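Local coordinates for ParB domain protein nuclease (Sulfolobus solfataricus, PDB 5K5D) that probably takes part in DNA segregation as a ParB-N-type partition protein and may act as a nuclease, at residues E111-F116 with K207-Q212; T27-N32 with R105-N110; A196-N201 with V216-A221. The protein carries 4 engineered substitutions. All blocks are in the same frame, centred on the assembly; numbering follows the deposited sequence.

Interaction 1. Residues E111-F116 with K207-Q212; sequences ERLALF and KYVTDQ
L113 and A114 meet V209 and T210 without a flat group between them. The two rings turn elsewhere: F116 stacks on W98 on the far side of its helix, and Y208 carries its hydroxyl to D246, so neither a ring face nor a ring edge enters the contact. What meets instead is methyl on methyl. CB of A114 comes against T210 CG2 at 3.5 Å, and the short side chain lets the backbones close in until A114 CA and T210 CA are 4.9 Å apart. T210 holds CG2 anti to its backbone N, beside the carbonyl carbon, and that branch is the one turned to the alanine. Beside this pair, one residue back, L113 CD1 approaches V209 CG1 to 3.9 Å, the two side chains slanting across each other. V209 CG1 is anti to the backbone N (chi1 177°), which leaves CG2 for A221. No hydrogen bond links the two segments, but V209 O accepts one from N110 ND2, in the first turn of helix 109-128. The contact thus sets the start of that helix against the C-terminal end of helix 203-210, while L187, M195 of helix 189-201 and L218 of helix 218-230 pack on L113.

Interaction 2. Residues T27-N32 with R105-N110; sequences TMVPSN and RQLDKN. Engineered in segment 27-32: M28 (natural residue Leu).
L107 pushes its forked end between V29 and N32 and gives one methyl to each. CD1 lies over the face of the N32 carboxamide, 3.6 Å from N32 ND2 and 3.8 Å from N32 CG. CD2 turns to the valine and reaches V29 CG1 at 4.1 Å, the two side chains standing at about a right angle. With L107 CG beside its backbone N, the fork is carried nearer the loop than the direction of CB alone would bring it. The asparagine amide is held by polar bonds at its rim while the leucine covers a face. N32 ND2 donates to P30 O at 2.9 Å, nearly in line with the C=O bond (158°) and in the carbonyl plane, although that oxygen is tilted 20° from the amide plane. The crowded position of N32 CG, between backbone N and carbonyl carbon (chi1 48°), folds the amide back over its own loop for this bond. N32 OD1 is bonded to S34 OG, and ND2 also donates to a bound citrate, probably from the crystallisation liquor. The loop, between helices 23-26 and 37-45, belongs to the ParB-like N-terminal region, and L107 comes just before the N-cap of helix 109-128. D108 fills that cap: its OD1 accepts from the backbone N of E111, and its OD2 forms a salt bridge with K215. Beside the amide, N32 CB passes the backbone oxygen Q106 O at 4.2 Å, while the end of Q106 leads away to R104. Earlier in the loop, the engineered selenomethionine M28 lies against L115 of helix 109-128.

Interaction 3. Residues A196-N201 with V216-A221; sequences AILRIN and VPLDQA
L198 bridges helices 189-201 and 218-230 with a single methyl group. Its CD1 touches L218 CD1 at 3.6 Å and comes within 4.2 Å of A221 CB, so one carbon serves both partners. The two leucines reach this point by different conformations. L198 places CG beside its backbone N and extends from there (chi2 -176°), sending CD1 straight off its helix toward the other segment. L218 instead has CG anti to its backbone N (chi1 168°): its CB starts out alongside the other helix, and chi1 turns the branch beyond it until CD1 faces L198; the two side chains then meet at a slant. A221, one turn further on, has just its CB to offer, and the backbones stay well apart, with L198 CA and A221 CA 8.5 Å from each other. At the end of helix 189-201 the side chain of N201 folds back over the last turn. Its ND2 bonds to I197 O at 2.9 Å, with an N-H...O angle of 159°, in the plane of its own amide and on a lone pair of the carbonyl. I197 O also takes the backbone N of N201, so two donors of the same residue grip one oxygen. Around the apolar contact, L206 packs on L198 from helix 203-210, and L205 of that helix covers A221; F222 and Y225 continue the apolar surface along helix 218-230. The arrangement is that of a buried leucine-rich core among three consecutive helices, with its last helix in the Ssol_1539-like second domain family region.

Along the chain, interaction 2 closes before interaction 1 opens, and both use the start of helix 109-128; their centres lie 8 Å apart. Interactions 1 and 3 interleave in sequence, helix 203-210 falling between helices 189-201 and 218-230, and their centres are 10 Å apart. Interaction 2 and interaction 3 are separated by 18 Å, yet N110 joins them through a probable hydrogen bond from its ND2 to V216 O. Y208 O and V216 N form another such probable bond between interactions 1 and 3. The three contacts thereby run in a row from the loop of the ParB-like N-terminal region to helices 189-201, 203-210 and 218-230, with helix 109-128 packed against both.

Interaction 1. Residues E111-F116 with K207-Q212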
ATOM      1  N   GLU B 111       6.551  -3.702  -1.768  1.00 42.99           N
ATOM      2  CA  GLU B 111       6.090  -3.533  -0.401  1.00 42.06           C
ATOM      3  C   GLU B 111       5.491  -2.145  -0.216  1.00 48.10           C
ATOM      4  O   GLU B 111       4.550  -1.966   0.558  1.00 56.11           O
ATOM      5  CB  GLU B 111       7.241  -3.759   0.583  1.00 38.22           C
ATOM      6  CG  GLU B 111       7.737  -5.189   0.621  1.00 40.11           C
ATOM      7  CD  GLU B 111       9.110  -5.323   1.258  1.00 40.91           C
ATOM      8  OE1 GLU B 111       9.462  -6.444   1.689  1.00 41.58           O
ATOM      9  OE2 GLU B 111       9.839  -4.312   1.322  1.00 36.70           O
ATOM     10  N   ARG B 112       6.035  -1.164  -0.927  1.00 44.37           N
ATOM     11  CA  ARG B 112       5.512   0.196  -0.844  1.00 52.72           C
ATOM     12  C   ARG B 112       4.213   0.328  -1.636  1.00 50.60           C
ATOM     13  O   ARG B 112       3.319   1.082  -1.255  1.00 48.82           O
ATOM     14  CB  ARG B 112       6.541   1.216  -1.332  1.00 57.48           C
ATOM     15  CG  ARG B 112       6.796   1.188  -2.821  1.00 69.05           C
ATOM     16  CD  ARG B 112       7.645   2.377  -3.242  1.00 80.01           C
ATOM     17  NE  ARG B 112       8.889   2.455  -2.482  1.00 84.78           N
ATOM     18  CZ  ARG B 112       9.794   3.414  -2.633  1.00 86.51           C
ATOM     19  NH1 ARG B 112       9.592   4.381  -3.519  1.00 89.06           N
ATOM     20  NH2 ARG B 112      10.898   3.408  -1.899  1.00 85.43           N
ATOM     21  N   LEU B 113       4.119  -0.409  -2.738  1.00 46.70           N
ATOM     22  CA  LEU B 113       2.898  -0.454  -3.529  1.00 40.27           C
ATOM     23  C   LEU B 113       1.759  -1.046  -2.704  1.00 34.64           C
ATOM     24  O   LEU B 113       0.630  -0.566  -2.751  1.00 37.16           O
ATOM     25  CB  LEU B 113       3.117  -1.286  -4.793  1.00 49.32           C
ATOM     26  CG  LEU B 113       3.574  -0.539  -6.045  1.00 54.63           C
ATOM     27  CD1 LEU B 113       4.098  -1.505  -7.109  1.00 51.71           C
ATOM     28  CD2 LEU B 113       2.437   0.312  -6.591  1.00 50.27           C
ATOM     29  N   ALA B 114       2.066  -2.094  -1.950  1.00 34.32           N
ATOM     30  CA  ALA B 114       1.080  -2.726  -1.088  1.00 39.50           C
ATOM     31  C   ALA B 114       0.633  -1.763   0.003  1.00 37.05           C
ATOM     32  O   ALA B 114      -0.541  -1.733   0.369  1.00 37.99           O
ATOM     33  CB  ALA B 114       1.639  -4.012  -0.480  1.00 33.10           C
ATOM     34  N   LEU B 115       1.571  -0.975   0.515  1.00 33.32           N
ATOM     35  CA  LEU B 115       1.240   0.051   1.495  1.00 35.61           C
ATOM     36  C   LEU B 115       0.411   1.144   0.831  1.00 35.95           C
ATOM     37  O   LEU B 115      -0.584   1.611   1.384  1.00 35.76           O
ATOM     38  CB  LEU B 115       2.509   0.650   2.104  1.00 30.72           C
ATOM     39  CG  LEU B 115       2.346   1.881   3.004  1.00 32.54           C
ATOM     40  CD1 LEU B 115       1.443   1.594   4.192  1.00 25.73           C
ATOM     41  CD2 LEU B 115       3.706   2.373   3.478  1.00 39.28           C
ATOM     42  N   PHE B 116       0.831   1.537  -0.366  1.00 39.95           N
ATOM     43  CA  PHE B 116       0.160   2.589  -1.109  1.00 34.13           C
ATOM     44  C   PHE B 116      -1.316   2.259  -1.298  1.00 37.23           C
ATOM     45  O   PHE B 116      -2.185   3.089  -1.030  1.00 30.91           O
ATOM     46  CB  PHE B 116       0.825   2.787  -2.469  1.00 31.08           C
ATOM     47  CG  PHE B 116       0.666   4.170  -3.019  1.00 41.46           C
ATOM     48  CD1 PHE B 116       0.120   5.178  -2.240  1.00 35.48           C
ATOM     49  CD2 PHE B 116       1.059   4.466  -4.316  1.00 45.55           C
ATOM     50  CE1 PHE B 116      -0.029   6.456  -2.740  1.00 38.71           C
ATOM     51  CE2 PHE B 116       0.914   5.747  -4.825  1.00 45.65           C
ATOM     52  CZ  PHE B 116       0.369   6.742  -4.035  1.00 45.47           C
ATOM     53  N   LYS B 207      -3.216  -8.195  -6.727  1.00 36.25           N
ATOM     54  CA  LYS B 207      -2.807  -8.960  -5.549  1.00 44.51           C
ATOM     55  C   LYS B 207      -1.487  -9.701  -5.757  1.00 48.45           C
ATOM     56  O   LYS B 207      -0.766  -9.961  -4.796  1.00 49.52           O
ATOM     57  CB  LYS B 207      -3.896  -9.960  -5.135  1.00 47.02           C
ATOM     58  CG  LYS B 207      -5.060  -9.364  -4.350  1.00 53.41           C
ATOM     59  CD  LYS B 207      -5.877 -10.472  -3.687  1.00 61.01           C
ATOM     60  CE  LYS B 207      -7.102  -9.938  -2.957  1.00 66.87           C
ATOM     61  NZ  LYS B 207      -8.129  -9.423  -3.903  1.00 73.45           N
ATOM     62  N   TYR B 208      -1.182 -10.052  -7.004  1.00 42.89           N
ATOM     63  CA  TYR B 208       0.067 -10.741  -7.322  1.00 42.21           C
ATOM     64  C   TYR B 208       1.260  -9.813  -7.129  1.00 39.22           C
ATOM     65  O   TYR B 208       2.336 -10.243  -6.711  1.00 43.33           O
ATOM     66  CB  TYR B 208       0.046 -11.284  -8.754  1.00 41.85           C
ATOM     67  CG  TYR B 208      -0.752 -12.560  -8.932  1.00 30.25           C
ATOM     68  CD1 TYR B 208      -1.965 -12.557  -9.605  1.00 28.39           C
ATOM     69  CD2 TYR B 208      -0.287 -13.766  -8.429  1.00 28.95           C
ATOM     70  CE1 TYR B 208      -2.693 -13.719  -9.772  1.00 24.37           C
ATOM     71  CE2 TYR B 208      -1.009 -14.936  -8.588  1.00 28.55           C
ATOM     72  CZ  TYR B 208      -2.208 -14.906  -9.264  1.00 28.84           C
ATOM     73  OH  TYR B 208      -2.927 -16.067  -9.425  1.00 33.86           O
ATOM     74  N   VAL B 209       1.060  -8.537  -7.440  1.00 36.63           N
ATOM     75  CA  VAL B 209       2.084  -7.518  -7.234  1.00 39.59           C
ATOM     76  C   VAL B 209       2.206  -7.170  -5.757  1.00 37.56           C
ATOM     77  O   VAL B 209       3.269  -6.778  -5.277  1.00 30.59           O
ATOM     78  CB  VAL B 209       1.740  -6.222  -7.987  1.00 33.72           C
ATOM     79  CG1 VAL B 209       2.785  -5.156  -7.705  1.00 29.45           C
ATOM     80  CG2 VAL B 209       1.618  -6.481  -9.479  1.00 37.23           C
ATOM     81  N   THR B 210       1.096  -7.313  -5.044  1.00 37.23           N
ATOM     82  CA  THR B 210       1.009  -6.923  -3.645  1.00 41.86           C
ATOM     83  C   THR B 210       1.439  -8.057  -2.726  1.00 45.18           C
ATOM     84  O   THR B 210       2.039  -7.825  -1.678  1.00 49.91           O
ATOM     85  CB  THR B 210      -0.425  -6.496  -3.293  1.00 43.64           C
ATOM     86  OG1 THR B 210      -0.681  -5.207  -3.859  1.00 42.24           O
ATOM     87  CG2 THR B 210      -0.611  -6.426  -1.787  1.00 59.64           C
ATOM     88  N   ASP B 211       1.135  -9.283  -3.133  1.00 41.12           N
ATOM     89  CA  ASP B 211       1.433 -10.454  -2.327  1.00 49.85           C
ATOM     90  C   ASP B 211       2.927 -10.581  -2.060  1.00 46.63           C
ATOM     91  O   ASP B 211       3.739 -10.630  -2.984  1.00 39.13           O
ATOM     92  CB  ASP B 211       0.908 -11.716  -3.007  1.00 56.49           C
ATOM     93  CG  ASP B 211       0.782 -12.877  -2.050  1.00 59.30           C
ATOM     94  OD1 ASP B 211       1.492 -12.872  -1.024  1.00 64.97           O
ATOM     95  OD2 ASP B 211      -0.026 -13.791  -2.321  1.00 59.45           O
ATOM     96  N   GLN B 212       3.277 -10.628  -0.781  1.00 50.19           N
ATOM     97  CA  GLN B 212       4.664 -10.776  -0.360  1.00 64.24           C
ATOM     98  C   GLN B 212       5.288 -12.045  -0.933  1.00 60.43           C
ATOM     99  O   GLN B 212       6.496 -12.112  -1.151  1.00 56.80           O
ATOM    100  CB  GLN B 212       4.735 -10.814   1.165  1.00 79.13           C
ATOM    101  CG  GLN B 212       3.709 -11.743   1.798  1.00 87.84           C
ATOM    102  CD  GLN B 212       4.342 -12.792   2.689  1.00 93.15           C
ATOM    103  OE1 GLN B 212       5.568 -12.895   2.771  1.00 91.88           O
ATOM    104  NE2 GLN B 212       3.508 -13.577   3.364  1.00 95.94           N
TER

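Interaction 2. Residues T27-N32 with R105-N110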
ATOM      1  N   THR B  27      -0.015  -2.796  11.840  1.00 34.73           N
ATOM      2  CA  THR B  27       0.133  -3.736  10.739  1.00 32.35           C
ATOM      3  C   THR B  27      -0.001  -3.085   9.369  1.00 32.36           C
ATOM      4  O   THR B  27      -0.044  -3.781   8.359  1.00 41.94           O
ATOM      5  CB  THR B  27      -0.889  -4.881  10.842  1.00 44.49           C
ATOM      6  OG1 THR B  27      -2.216  -4.360  10.676  1.00 47.98           O
ATOM      7  CG2 THR B  27      -0.769  -5.577  12.197  1.00 43.74           C
HETATM    8  N   MSE B  28      -0.059  -1.757   9.334  1.00 41.95           N
HETATM    9  CA  MSE B  28      -0.156  -1.024   8.071  1.00 45.43           C
HETATM   10  C   MSE B  28       1.004  -1.332   7.130  1.00 49.67           C
HETATM   11  O   MSE B  28       0.797  -1.685   5.965  1.00 45.13           O
HETATM   12  CB  MSE B  28      -0.218   0.485   8.315  1.00 48.17           C
HETATM   13  CG  MSE B  28      -1.614   1.018   8.596  1.00 64.15           C
HETATM   14 SE   MSE B  28      -2.871   0.622   7.153  1.00 71.76          SE
HETATM   15  CE  MSE B  28      -1.764   1.130   5.640  1.00109.84           C
ATOM     16  N   VAL B  29       2.223  -1.187   7.639  1.00 43.88           N
ATOM     17  CA  VAL B  29       3.411  -1.370   6.819  1.00 46.74           C
ATOM     18  C   VAL B  29       3.773  -2.840   6.690  1.00 49.15           C
ATOM     19  O   VAL B  29       3.897  -3.544   7.695  1.00 42.53           O
ATOM     20  CB  VAL B  29       4.615  -0.580   7.369  1.00 50.65           C
ATOM     21  CG1 VAL B  29       5.870  -0.926   6.591  1.00 50.56           C
ATOM     22  CG2 VAL B  29       4.335   0.922   7.310  1.00 45.29           C
ATOM     23  N   PRO B  30       3.925  -3.310   5.441  1.00 56.40           N
ATOM     24  CA  PRO B  30       4.292  -4.703   5.166  1.00 54.03           C
ATOM     25  C   PRO B  30       5.609  -5.063   5.845  1.00 55.31           C
ATOM     26  O   PRO B  30       6.535  -4.247   5.865  1.00 45.27           O
ATOM     27  CB  PRO B  30       4.459  -4.727   3.643  1.00 59.20           C
ATOM     28  CG  PRO B  30       3.617  -3.590   3.149  1.00 58.06           C
ATOM     29  CD  PRO B  30       3.747  -2.530   4.203  1.00 58.59           C
ATOM     30  N   SER B  31       5.685  -6.267   6.402  1.00 64.43           N
ATOM     31  CA  SER B  31       6.892  -6.727   7.075  1.00 64.74           C
ATOM     32  C   SER B  31       8.084  -6.695   6.126  1.00 60.40           C
ATOM     33  O   SER B  31       7.968  -7.050   4.956  1.00 54.48           O
ATOM     34  CB  SER B  31       6.694  -8.140   7.623  1.00 65.64           C
ATOM     35  OG  SER B  31       6.370  -9.043   6.581  1.00 72.80           O
ATOM     36  N   ASN B  32       9.228  -6.260   6.641  1.00 59.63           N
ATOM     37  CA  ASN B  32      10.430  -6.136   5.833  1.00 54.46           C
ATOM     38  C   ASN B  32      11.679  -6.537   6.613  1.00 51.77           C
ATOM     39  O   ASN B  32      11.582  -7.090   7.710  1.00 53.71           O
ATOM     40  CB  ASN B  32      10.561  -4.710   5.298  1.00 55.63           C
ATOM     41  CG  ASN B  32      10.351  -3.668   6.372  1.00 50.19           C
ATOM     42  OD1 ASN B  32      11.278  -3.322   7.101  1.00 48.30           O
ATOM     43  ND2 ASN B  32       9.125  -3.166   6.482  1.00 44.55           N
ATOM     44  N   ARG B 105      13.626   3.547   1.878  1.00 59.02           N
ATOM     45  CA  ARG B 105      14.442   2.696   1.020  1.00 65.10           C
ATOM     46  C   ARG B 105      14.477   1.247   1.497  1.00 62.77           C
ATOM     47  O   ARG B 105      14.657   0.330   0.696  1.00 62.81           O
ATOM     48  CB  ARG B 105      15.863   3.251   0.915  1.00 77.25           C
ATOM     49  CG  ARG B 105      16.550   3.436   2.257  1.00 89.28           C
ATOM     50  CD  ARG B 105      17.581   4.553   2.201  1.00 97.53           C
ATOM     51  NE  ARG B 105      17.063   5.744   1.530  1.00103.93           N
ATOM     52  CZ  ARG B 105      16.098   6.523   2.014  1.00107.10           C
ATOM     53  NH1 ARG B 105      15.528   6.239   3.178  1.00105.26           N
ATOM     54  NH2 ARG B 105      15.697   7.585   1.326  1.00108.05           N
ATOM     55  N   GLN B 106      14.304   1.038   2.797  1.00 59.68           N
ATOM     56  CA  GLN B 106      14.280  -0.316   3.337  1.00 58.00           C
ATOM     57  C   GLN B 106      13.129  -1.129   2.742  1.00 66.30           C
ATOM     58  O   GLN B 106      13.075  -2.349   2.903  1.00 75.36           O
ATOM     59  CB  GLN B 106      14.175  -0.299   4.864  1.00 56.69           C
ATOM     60  CG  GLN B 106      15.255   0.503   5.561  1.00 67.59           C
ATOM     61  CD  GLN B 106      14.728   1.809   6.124  1.00 72.43           C
ATOM     62  OE1 GLN B 106      14.283   1.869   7.272  1.00 75.38           O
ATOM     63  NE2 GLN B 106      14.771   2.864   5.314  1.00 65.28           N
ATOM     64  N   LEU B 107      12.213  -0.450   2.055  1.00 58.18           N
ATOM     65  CA  LEU B 107      11.064  -1.117   1.446  1.00 55.52           C
ATOM     66  C   LEU B 107      11.218  -1.254  -0.071  1.00 51.77           C
ATOM     67  O   LEU B 107      11.415  -0.260  -0.773  1.00 50.99           O
ATOM     68  CB  LEU B 107       9.769  -0.366   1.775  1.00 51.12           C
ATOM     69  CG  LEU B 107       9.133  -0.580   3.153  1.00 44.56           C
ATOM     70  CD1 LEU B 107      10.170  -0.511   4.262  1.00 47.48           C
ATOM     71  CD2 LEU B 107       8.021   0.437   3.388  1.00 46.82           C
ATOM     72  N   ASP B 108      11.127  -2.482  -0.574  1.00 48.48           N
ATOM     73  CA  ASP B 108      11.198  -2.703  -2.017  1.00 50.48           C
ATOM     74  C   ASP B 108       9.977  -2.113  -2.725  1.00 48.83           C
ATOM     75  O   ASP B 108       9.039  -1.654  -2.073  1.00 51.40           O
ATOM     76  CB  ASP B 108      11.325  -4.197  -2.325  1.00 49.14           C
ATOM     77  CG  ASP B 108       9.980  -4.867  -2.524  1.00 46.69           C
ATOM     78  OD1 ASP B 108       8.961  -4.146  -2.588  1.00 45.79           O
ATOM     79  OD2 ASP B 108       9.944  -6.112  -2.615  1.00 20.00           O
ATOM     80  N   LYS B 109       9.998  -2.111  -4.053  1.00 47.34           N
ATOM     81  CA  LYS B 109       8.945  -1.462  -4.831  1.00 56.63           C
ATOM     82  C   LYS B 109       7.572  -2.093  -4.581  1.00 56.23           C
ATOM     83  O   LYS B 109       6.551  -1.406  -4.606  1.00 53.24           O
ATOM     84  CB  LYS B 109       9.292  -1.492  -6.326  1.00 62.89           C
ATOM     85  CG  LYS B 109       8.472  -0.543  -7.195  1.00 67.59           C
ATOM     86  CD  LYS B 109       8.991  -0.532  -8.628  1.00 67.60           C
ATOM     87  CE  LYS B 109       8.238   0.466  -9.494  1.00 65.99           C
ATOM     88  NZ  LYS B 109       6.771   0.232  -9.449  1.00 64.76           N
ATOM     89  N   ASN B 110       7.560  -3.398  -4.325  1.00 51.27           N
ATOM     90  CA  ASN B 110       6.317  -4.145  -4.138  1.00 43.70           C
ATOM     91  C   ASN B 110       5.706  -3.984  -2.750  1.00 45.79           C
ATOM     92  O   ASN B 110       4.497  -4.121  -2.572  1.00 43.22           O
ATOM     93  CB  ASN B 110       6.534  -5.629  -4.440  1.00 43.97           C
ATOM     94  CG  ASN B 110       6.738  -5.899  -5.918  1.00 47.37           C
ATOM     95  OD1 ASN B 110       7.829  -5.699  -6.451  1.00 54.19           O
ATOM     96  ND2 ASN B 110       5.685  -6.356  -6.588  1.00 37.15           N
TER

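Interaction 3. Residues A196-N201 with V216-A221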
ATOM      1  N   ALA B 196      -3.769   2.056 -10.711  1.00 30.02           N
ATOM      2  CA  ALA B 196      -5.165   2.446 -10.549  1.00 31.49           C
ATOM      3  C   ALA B 196      -6.089   1.613 -11.433  1.00 40.29           C
ATOM      4  O   ALA B 196      -7.138   1.145 -10.983  1.00 44.00           O
ATOM      5  CB  ALA B 196      -5.342   3.929 -10.835  1.00 31.58           C
ATOM      6  N   ILE B 197      -5.693   1.425 -12.690  1.00 41.47           N
ATOM      7  CA  ILE B 197      -6.475   0.618 -13.623  1.00 38.96           C
ATOM      8  C   ILE B 197      -6.560  -0.839 -13.176  1.00 37.00           C
ATOM      9  O   ILE B 197      -7.620  -1.459 -13.243  1.00 41.59           O
ATOM     10  CB  ILE B 197      -5.898   0.684 -15.045  1.00 36.44           C
ATOM     11  CG1 ILE B 197      -6.011   2.111 -15.583  1.00 36.26           C
ATOM     12  CG2 ILE B 197      -6.623  -0.293 -15.960  1.00 31.50           C
ATOM     13  CD1 ILE B 197      -5.515   2.274 -16.997  1.00 43.65           C
ATOM     14  N   LEU B 198      -5.442  -1.389 -12.716  1.00 32.12           N
ATOM     15  CA  LEU B 198      -5.434  -2.759 -12.238  1.00 33.48           C
ATOM     16  C   LEU B 198      -6.264  -2.875 -10.967  1.00 33.73           C
ATOM     17  O   LEU B 198      -7.014  -3.830 -10.792  1.00 32.80           O
ATOM     18  CB  LEU B 198      -4.005  -3.244 -11.972  1.00 33.62           C
ATOM     19  CG  LEU B 198      -3.025  -3.267 -13.147  1.00 30.86           C
ATOM     20  CD1 LEU B 198      -1.700  -3.872 -12.716  1.00 28.08           C
ATOM     21  CD2 LEU B 198      -3.603  -4.026 -14.329  1.00 33.92           C
ATOM     22  N   ARG B 199      -6.132  -1.892 -10.085  1.00 36.03           N
ATOM     23  CA  ARG B 199      -6.797  -1.947  -8.791  1.00 39.01           C
ATOM     24  C   ARG B 199      -8.311  -2.006  -8.948  1.00 40.56           C
ATOM     25  O   ARG B 199      -9.000  -2.670  -8.168  1.00 40.99           O
ATOM     26  CB  ARG B 199      -6.397  -0.748  -7.933  1.00 36.99           C
ATOM     27  CG  ARG B 199      -6.532  -0.990  -6.442  1.00 37.51           C
ATOM     28  CD  ARG B 199      -7.924  -0.666  -5.957  1.00 37.78           C
ATOM     29  NE  ARG B 199      -8.155  -1.178  -4.612  1.00 40.11           N
ATOM     30  CZ  ARG B 199      -8.832  -2.288  -4.345  1.00 36.28           C
ATOM     31  NH1 ARG B 199      -9.353  -3.001  -5.337  1.00 33.39           N
ATOM     32  NH2 ARG B 199      -8.995  -2.681  -3.088  1.00 31.70           N
ATOM     33  N   ILE B 200      -8.819  -1.321  -9.967  1.00 34.83           N
ATOM     34  CA  ILE B 200     -10.259  -1.220 -10.186  1.00 36.25           C
ATOM     35  C   ILE B 200     -10.792  -2.287 -11.140  1.00 38.39           C
ATOM     36  O   ILE B 200     -11.829  -2.904 -10.882  1.00 33.01           O
ATOM     37  CB  ILE B 200     -10.648   0.183 -10.697  1.00 33.00           C
ATOM     38  CG1 ILE B 200     -10.915   1.114  -9.512  1.00 34.36           C
ATOM     39  CG2 ILE B 200     -11.867   0.109 -11.606  1.00 29.76           C
ATOM     40  CD1 ILE B 200      -9.739   1.247  -8.556  1.00 34.75           C
ATOM     41  N   ASN B 201     -10.076  -2.509 -12.236  1.00 36.95           N
ATOM     42  CA  ASN B 201     -10.528  -3.460 -13.244  1.00 47.01           C
ATOM     43  C   ASN B 201     -10.191  -4.907 -12.903  1.00 47.83           C
ATOM     44  O   ASN B 201     -10.980  -5.815 -13.169  1.00 48.54           O
ATOM     45  CB  ASN B 201      -9.973  -3.094 -14.623  1.00 52.94           C
ATOM     46  CG  ASN B 201     -10.577  -1.817 -15.175  1.00 55.61           C
ATOM     47  OD1 ASN B 201     -11.600  -1.847 -15.854  1.00 64.00           O
ATOM     48  ND2 ASN B 201      -9.948  -0.686 -14.880  1.00 57.25           N
ATOM     49  N   VAL B 216       5.338 -10.035  -7.862  1.00 46.90           N
ATOM     50  CA  VAL B 216       5.278  -9.830  -9.306  1.00 46.62           C
ATOM     51  C   VAL B 216       5.359  -8.340  -9.627  1.00 44.83           C
ATOM     52  O   VAL B 216       4.592  -7.545  -9.085  1.00 46.26           O
ATOM     53  CB  VAL B 216       3.974 -10.405  -9.900  1.00 38.49           C
ATOM     54  CG1 VAL B 216       3.725  -9.844 -11.296  1.00 34.49           C
ATOM     55  CG2 VAL B 216       4.021 -11.923  -9.915  1.00 34.08           C
ATOM     56  N   PRO B 217       6.297  -7.955 -10.507  1.00 42.82           N
ATOM     57  CA  PRO B 217       6.473  -6.540 -10.850  1.00 40.41           C
ATOM     58  C   PRO B 217       5.198  -5.944 -11.438  1.00 44.27           C
ATOM     59  O   PRO B 217       4.507  -6.609 -12.216  1.00 44.13           O
ATOM     60  CB  PRO B 217       7.582  -6.569 -11.910  1.00 35.32           C
ATOM     61  CG  PRO B 217       8.305  -7.847 -11.659  1.00 36.72           C
ATOM     62  CD  PRO B 217       7.248  -8.817 -11.228  1.00 40.56           C
ATOM     63  N   LEU B 218       4.894  -4.708 -11.058  1.00 40.21           N
ATOM     64  CA  LEU B 218       3.721  -4.007 -11.560  1.00 41.52           C
ATOM     65  C   LEU B 218       3.707  -3.949 -13.082  1.00 42.51           C
ATOM     66  O   LEU B 218       2.773  -4.427 -13.734  1.00 40.28           O
ATOM     67  CB  LEU B 218       3.678  -2.584 -11.002  1.00 37.80           C
ATOM     68  CG  LEU B 218       2.664  -1.634 -11.644  1.00 39.73           C
ATOM     69  CD1 LEU B 218       1.244  -2.154 -11.464  1.00 44.66           C
ATOM     70  CD2 LEU B 218       2.794  -0.229 -11.077  1.00 36.63           C
ATOM     71  N   ASP B 219       4.751  -3.354 -13.643  1.00 44.41           N
ATOM     72  CA  ASP B 219       4.813  -3.110 -15.076  1.00 51.66           C
ATOM     73  C   ASP B 219       4.648  -4.412 -15.845  1.00 48.65           C
ATOM     74  O   ASP B 219       4.117  -4.434 -16.957  1.00 48.66           O
ATOM     75  CB  ASP B 219       6.133  -2.424 -15.413  1.00 62.09           C
ATOM     76  CG  ASP B 219       6.458  -1.300 -14.444  1.00 72.91           C
ATOM     77  OD1 ASP B 219       6.028  -0.153 -14.696  1.00 76.39           O
ATOM     78  OD2 ASP B 219       7.122  -1.568 -13.417  1.00 76.46           O
ATOM     79  N   GLN B 220       5.083  -5.501 -15.224  1.00 47.80           N
ATOM     80  CA  GLN B 220       4.929  -6.832 -15.790  1.00 52.65           C
ATOM     81  C   GLN B 220       3.481  -7.299 -15.676  1.00 57.40           C
ATOM     82  O   GLN B 220       2.948  -7.925 -16.589  1.00 63.65           O
ATOM     83  CB  GLN B 220       5.854  -7.813 -15.066  1.00 56.64           C
ATOM     84  CG  GLN B 220       6.118  -9.088 -15.830  1.00 60.35           C
ATOM     85  CD  GLN B 220       6.808  -8.830 -17.153  1.00 62.39           C
ATOM     86  OE1 GLN B 220       7.926  -8.318 -17.192  1.00 60.89           O
ATOM     87  NE2 GLN B 220       6.139  -9.177 -18.247  1.00 65.83           N
ATOM     88  N   ALA B 221       2.851  -6.993 -14.545  1.00 53.04           N
ATOM     89  CA  ALA B 221       1.455  -7.358 -14.326  1.00 47.11           C
ATOM     90  C   ALA B 221       0.551  -6.607 -15.290  1.00 45.73           C
ATOM     91  O   ALA B 221      -0.442  -7.148 -15.775  1.00 47.33           O
ATOM     92  CB  ALA B 221       1.052  -7.064 -12.895  1.00 45.58           C
TER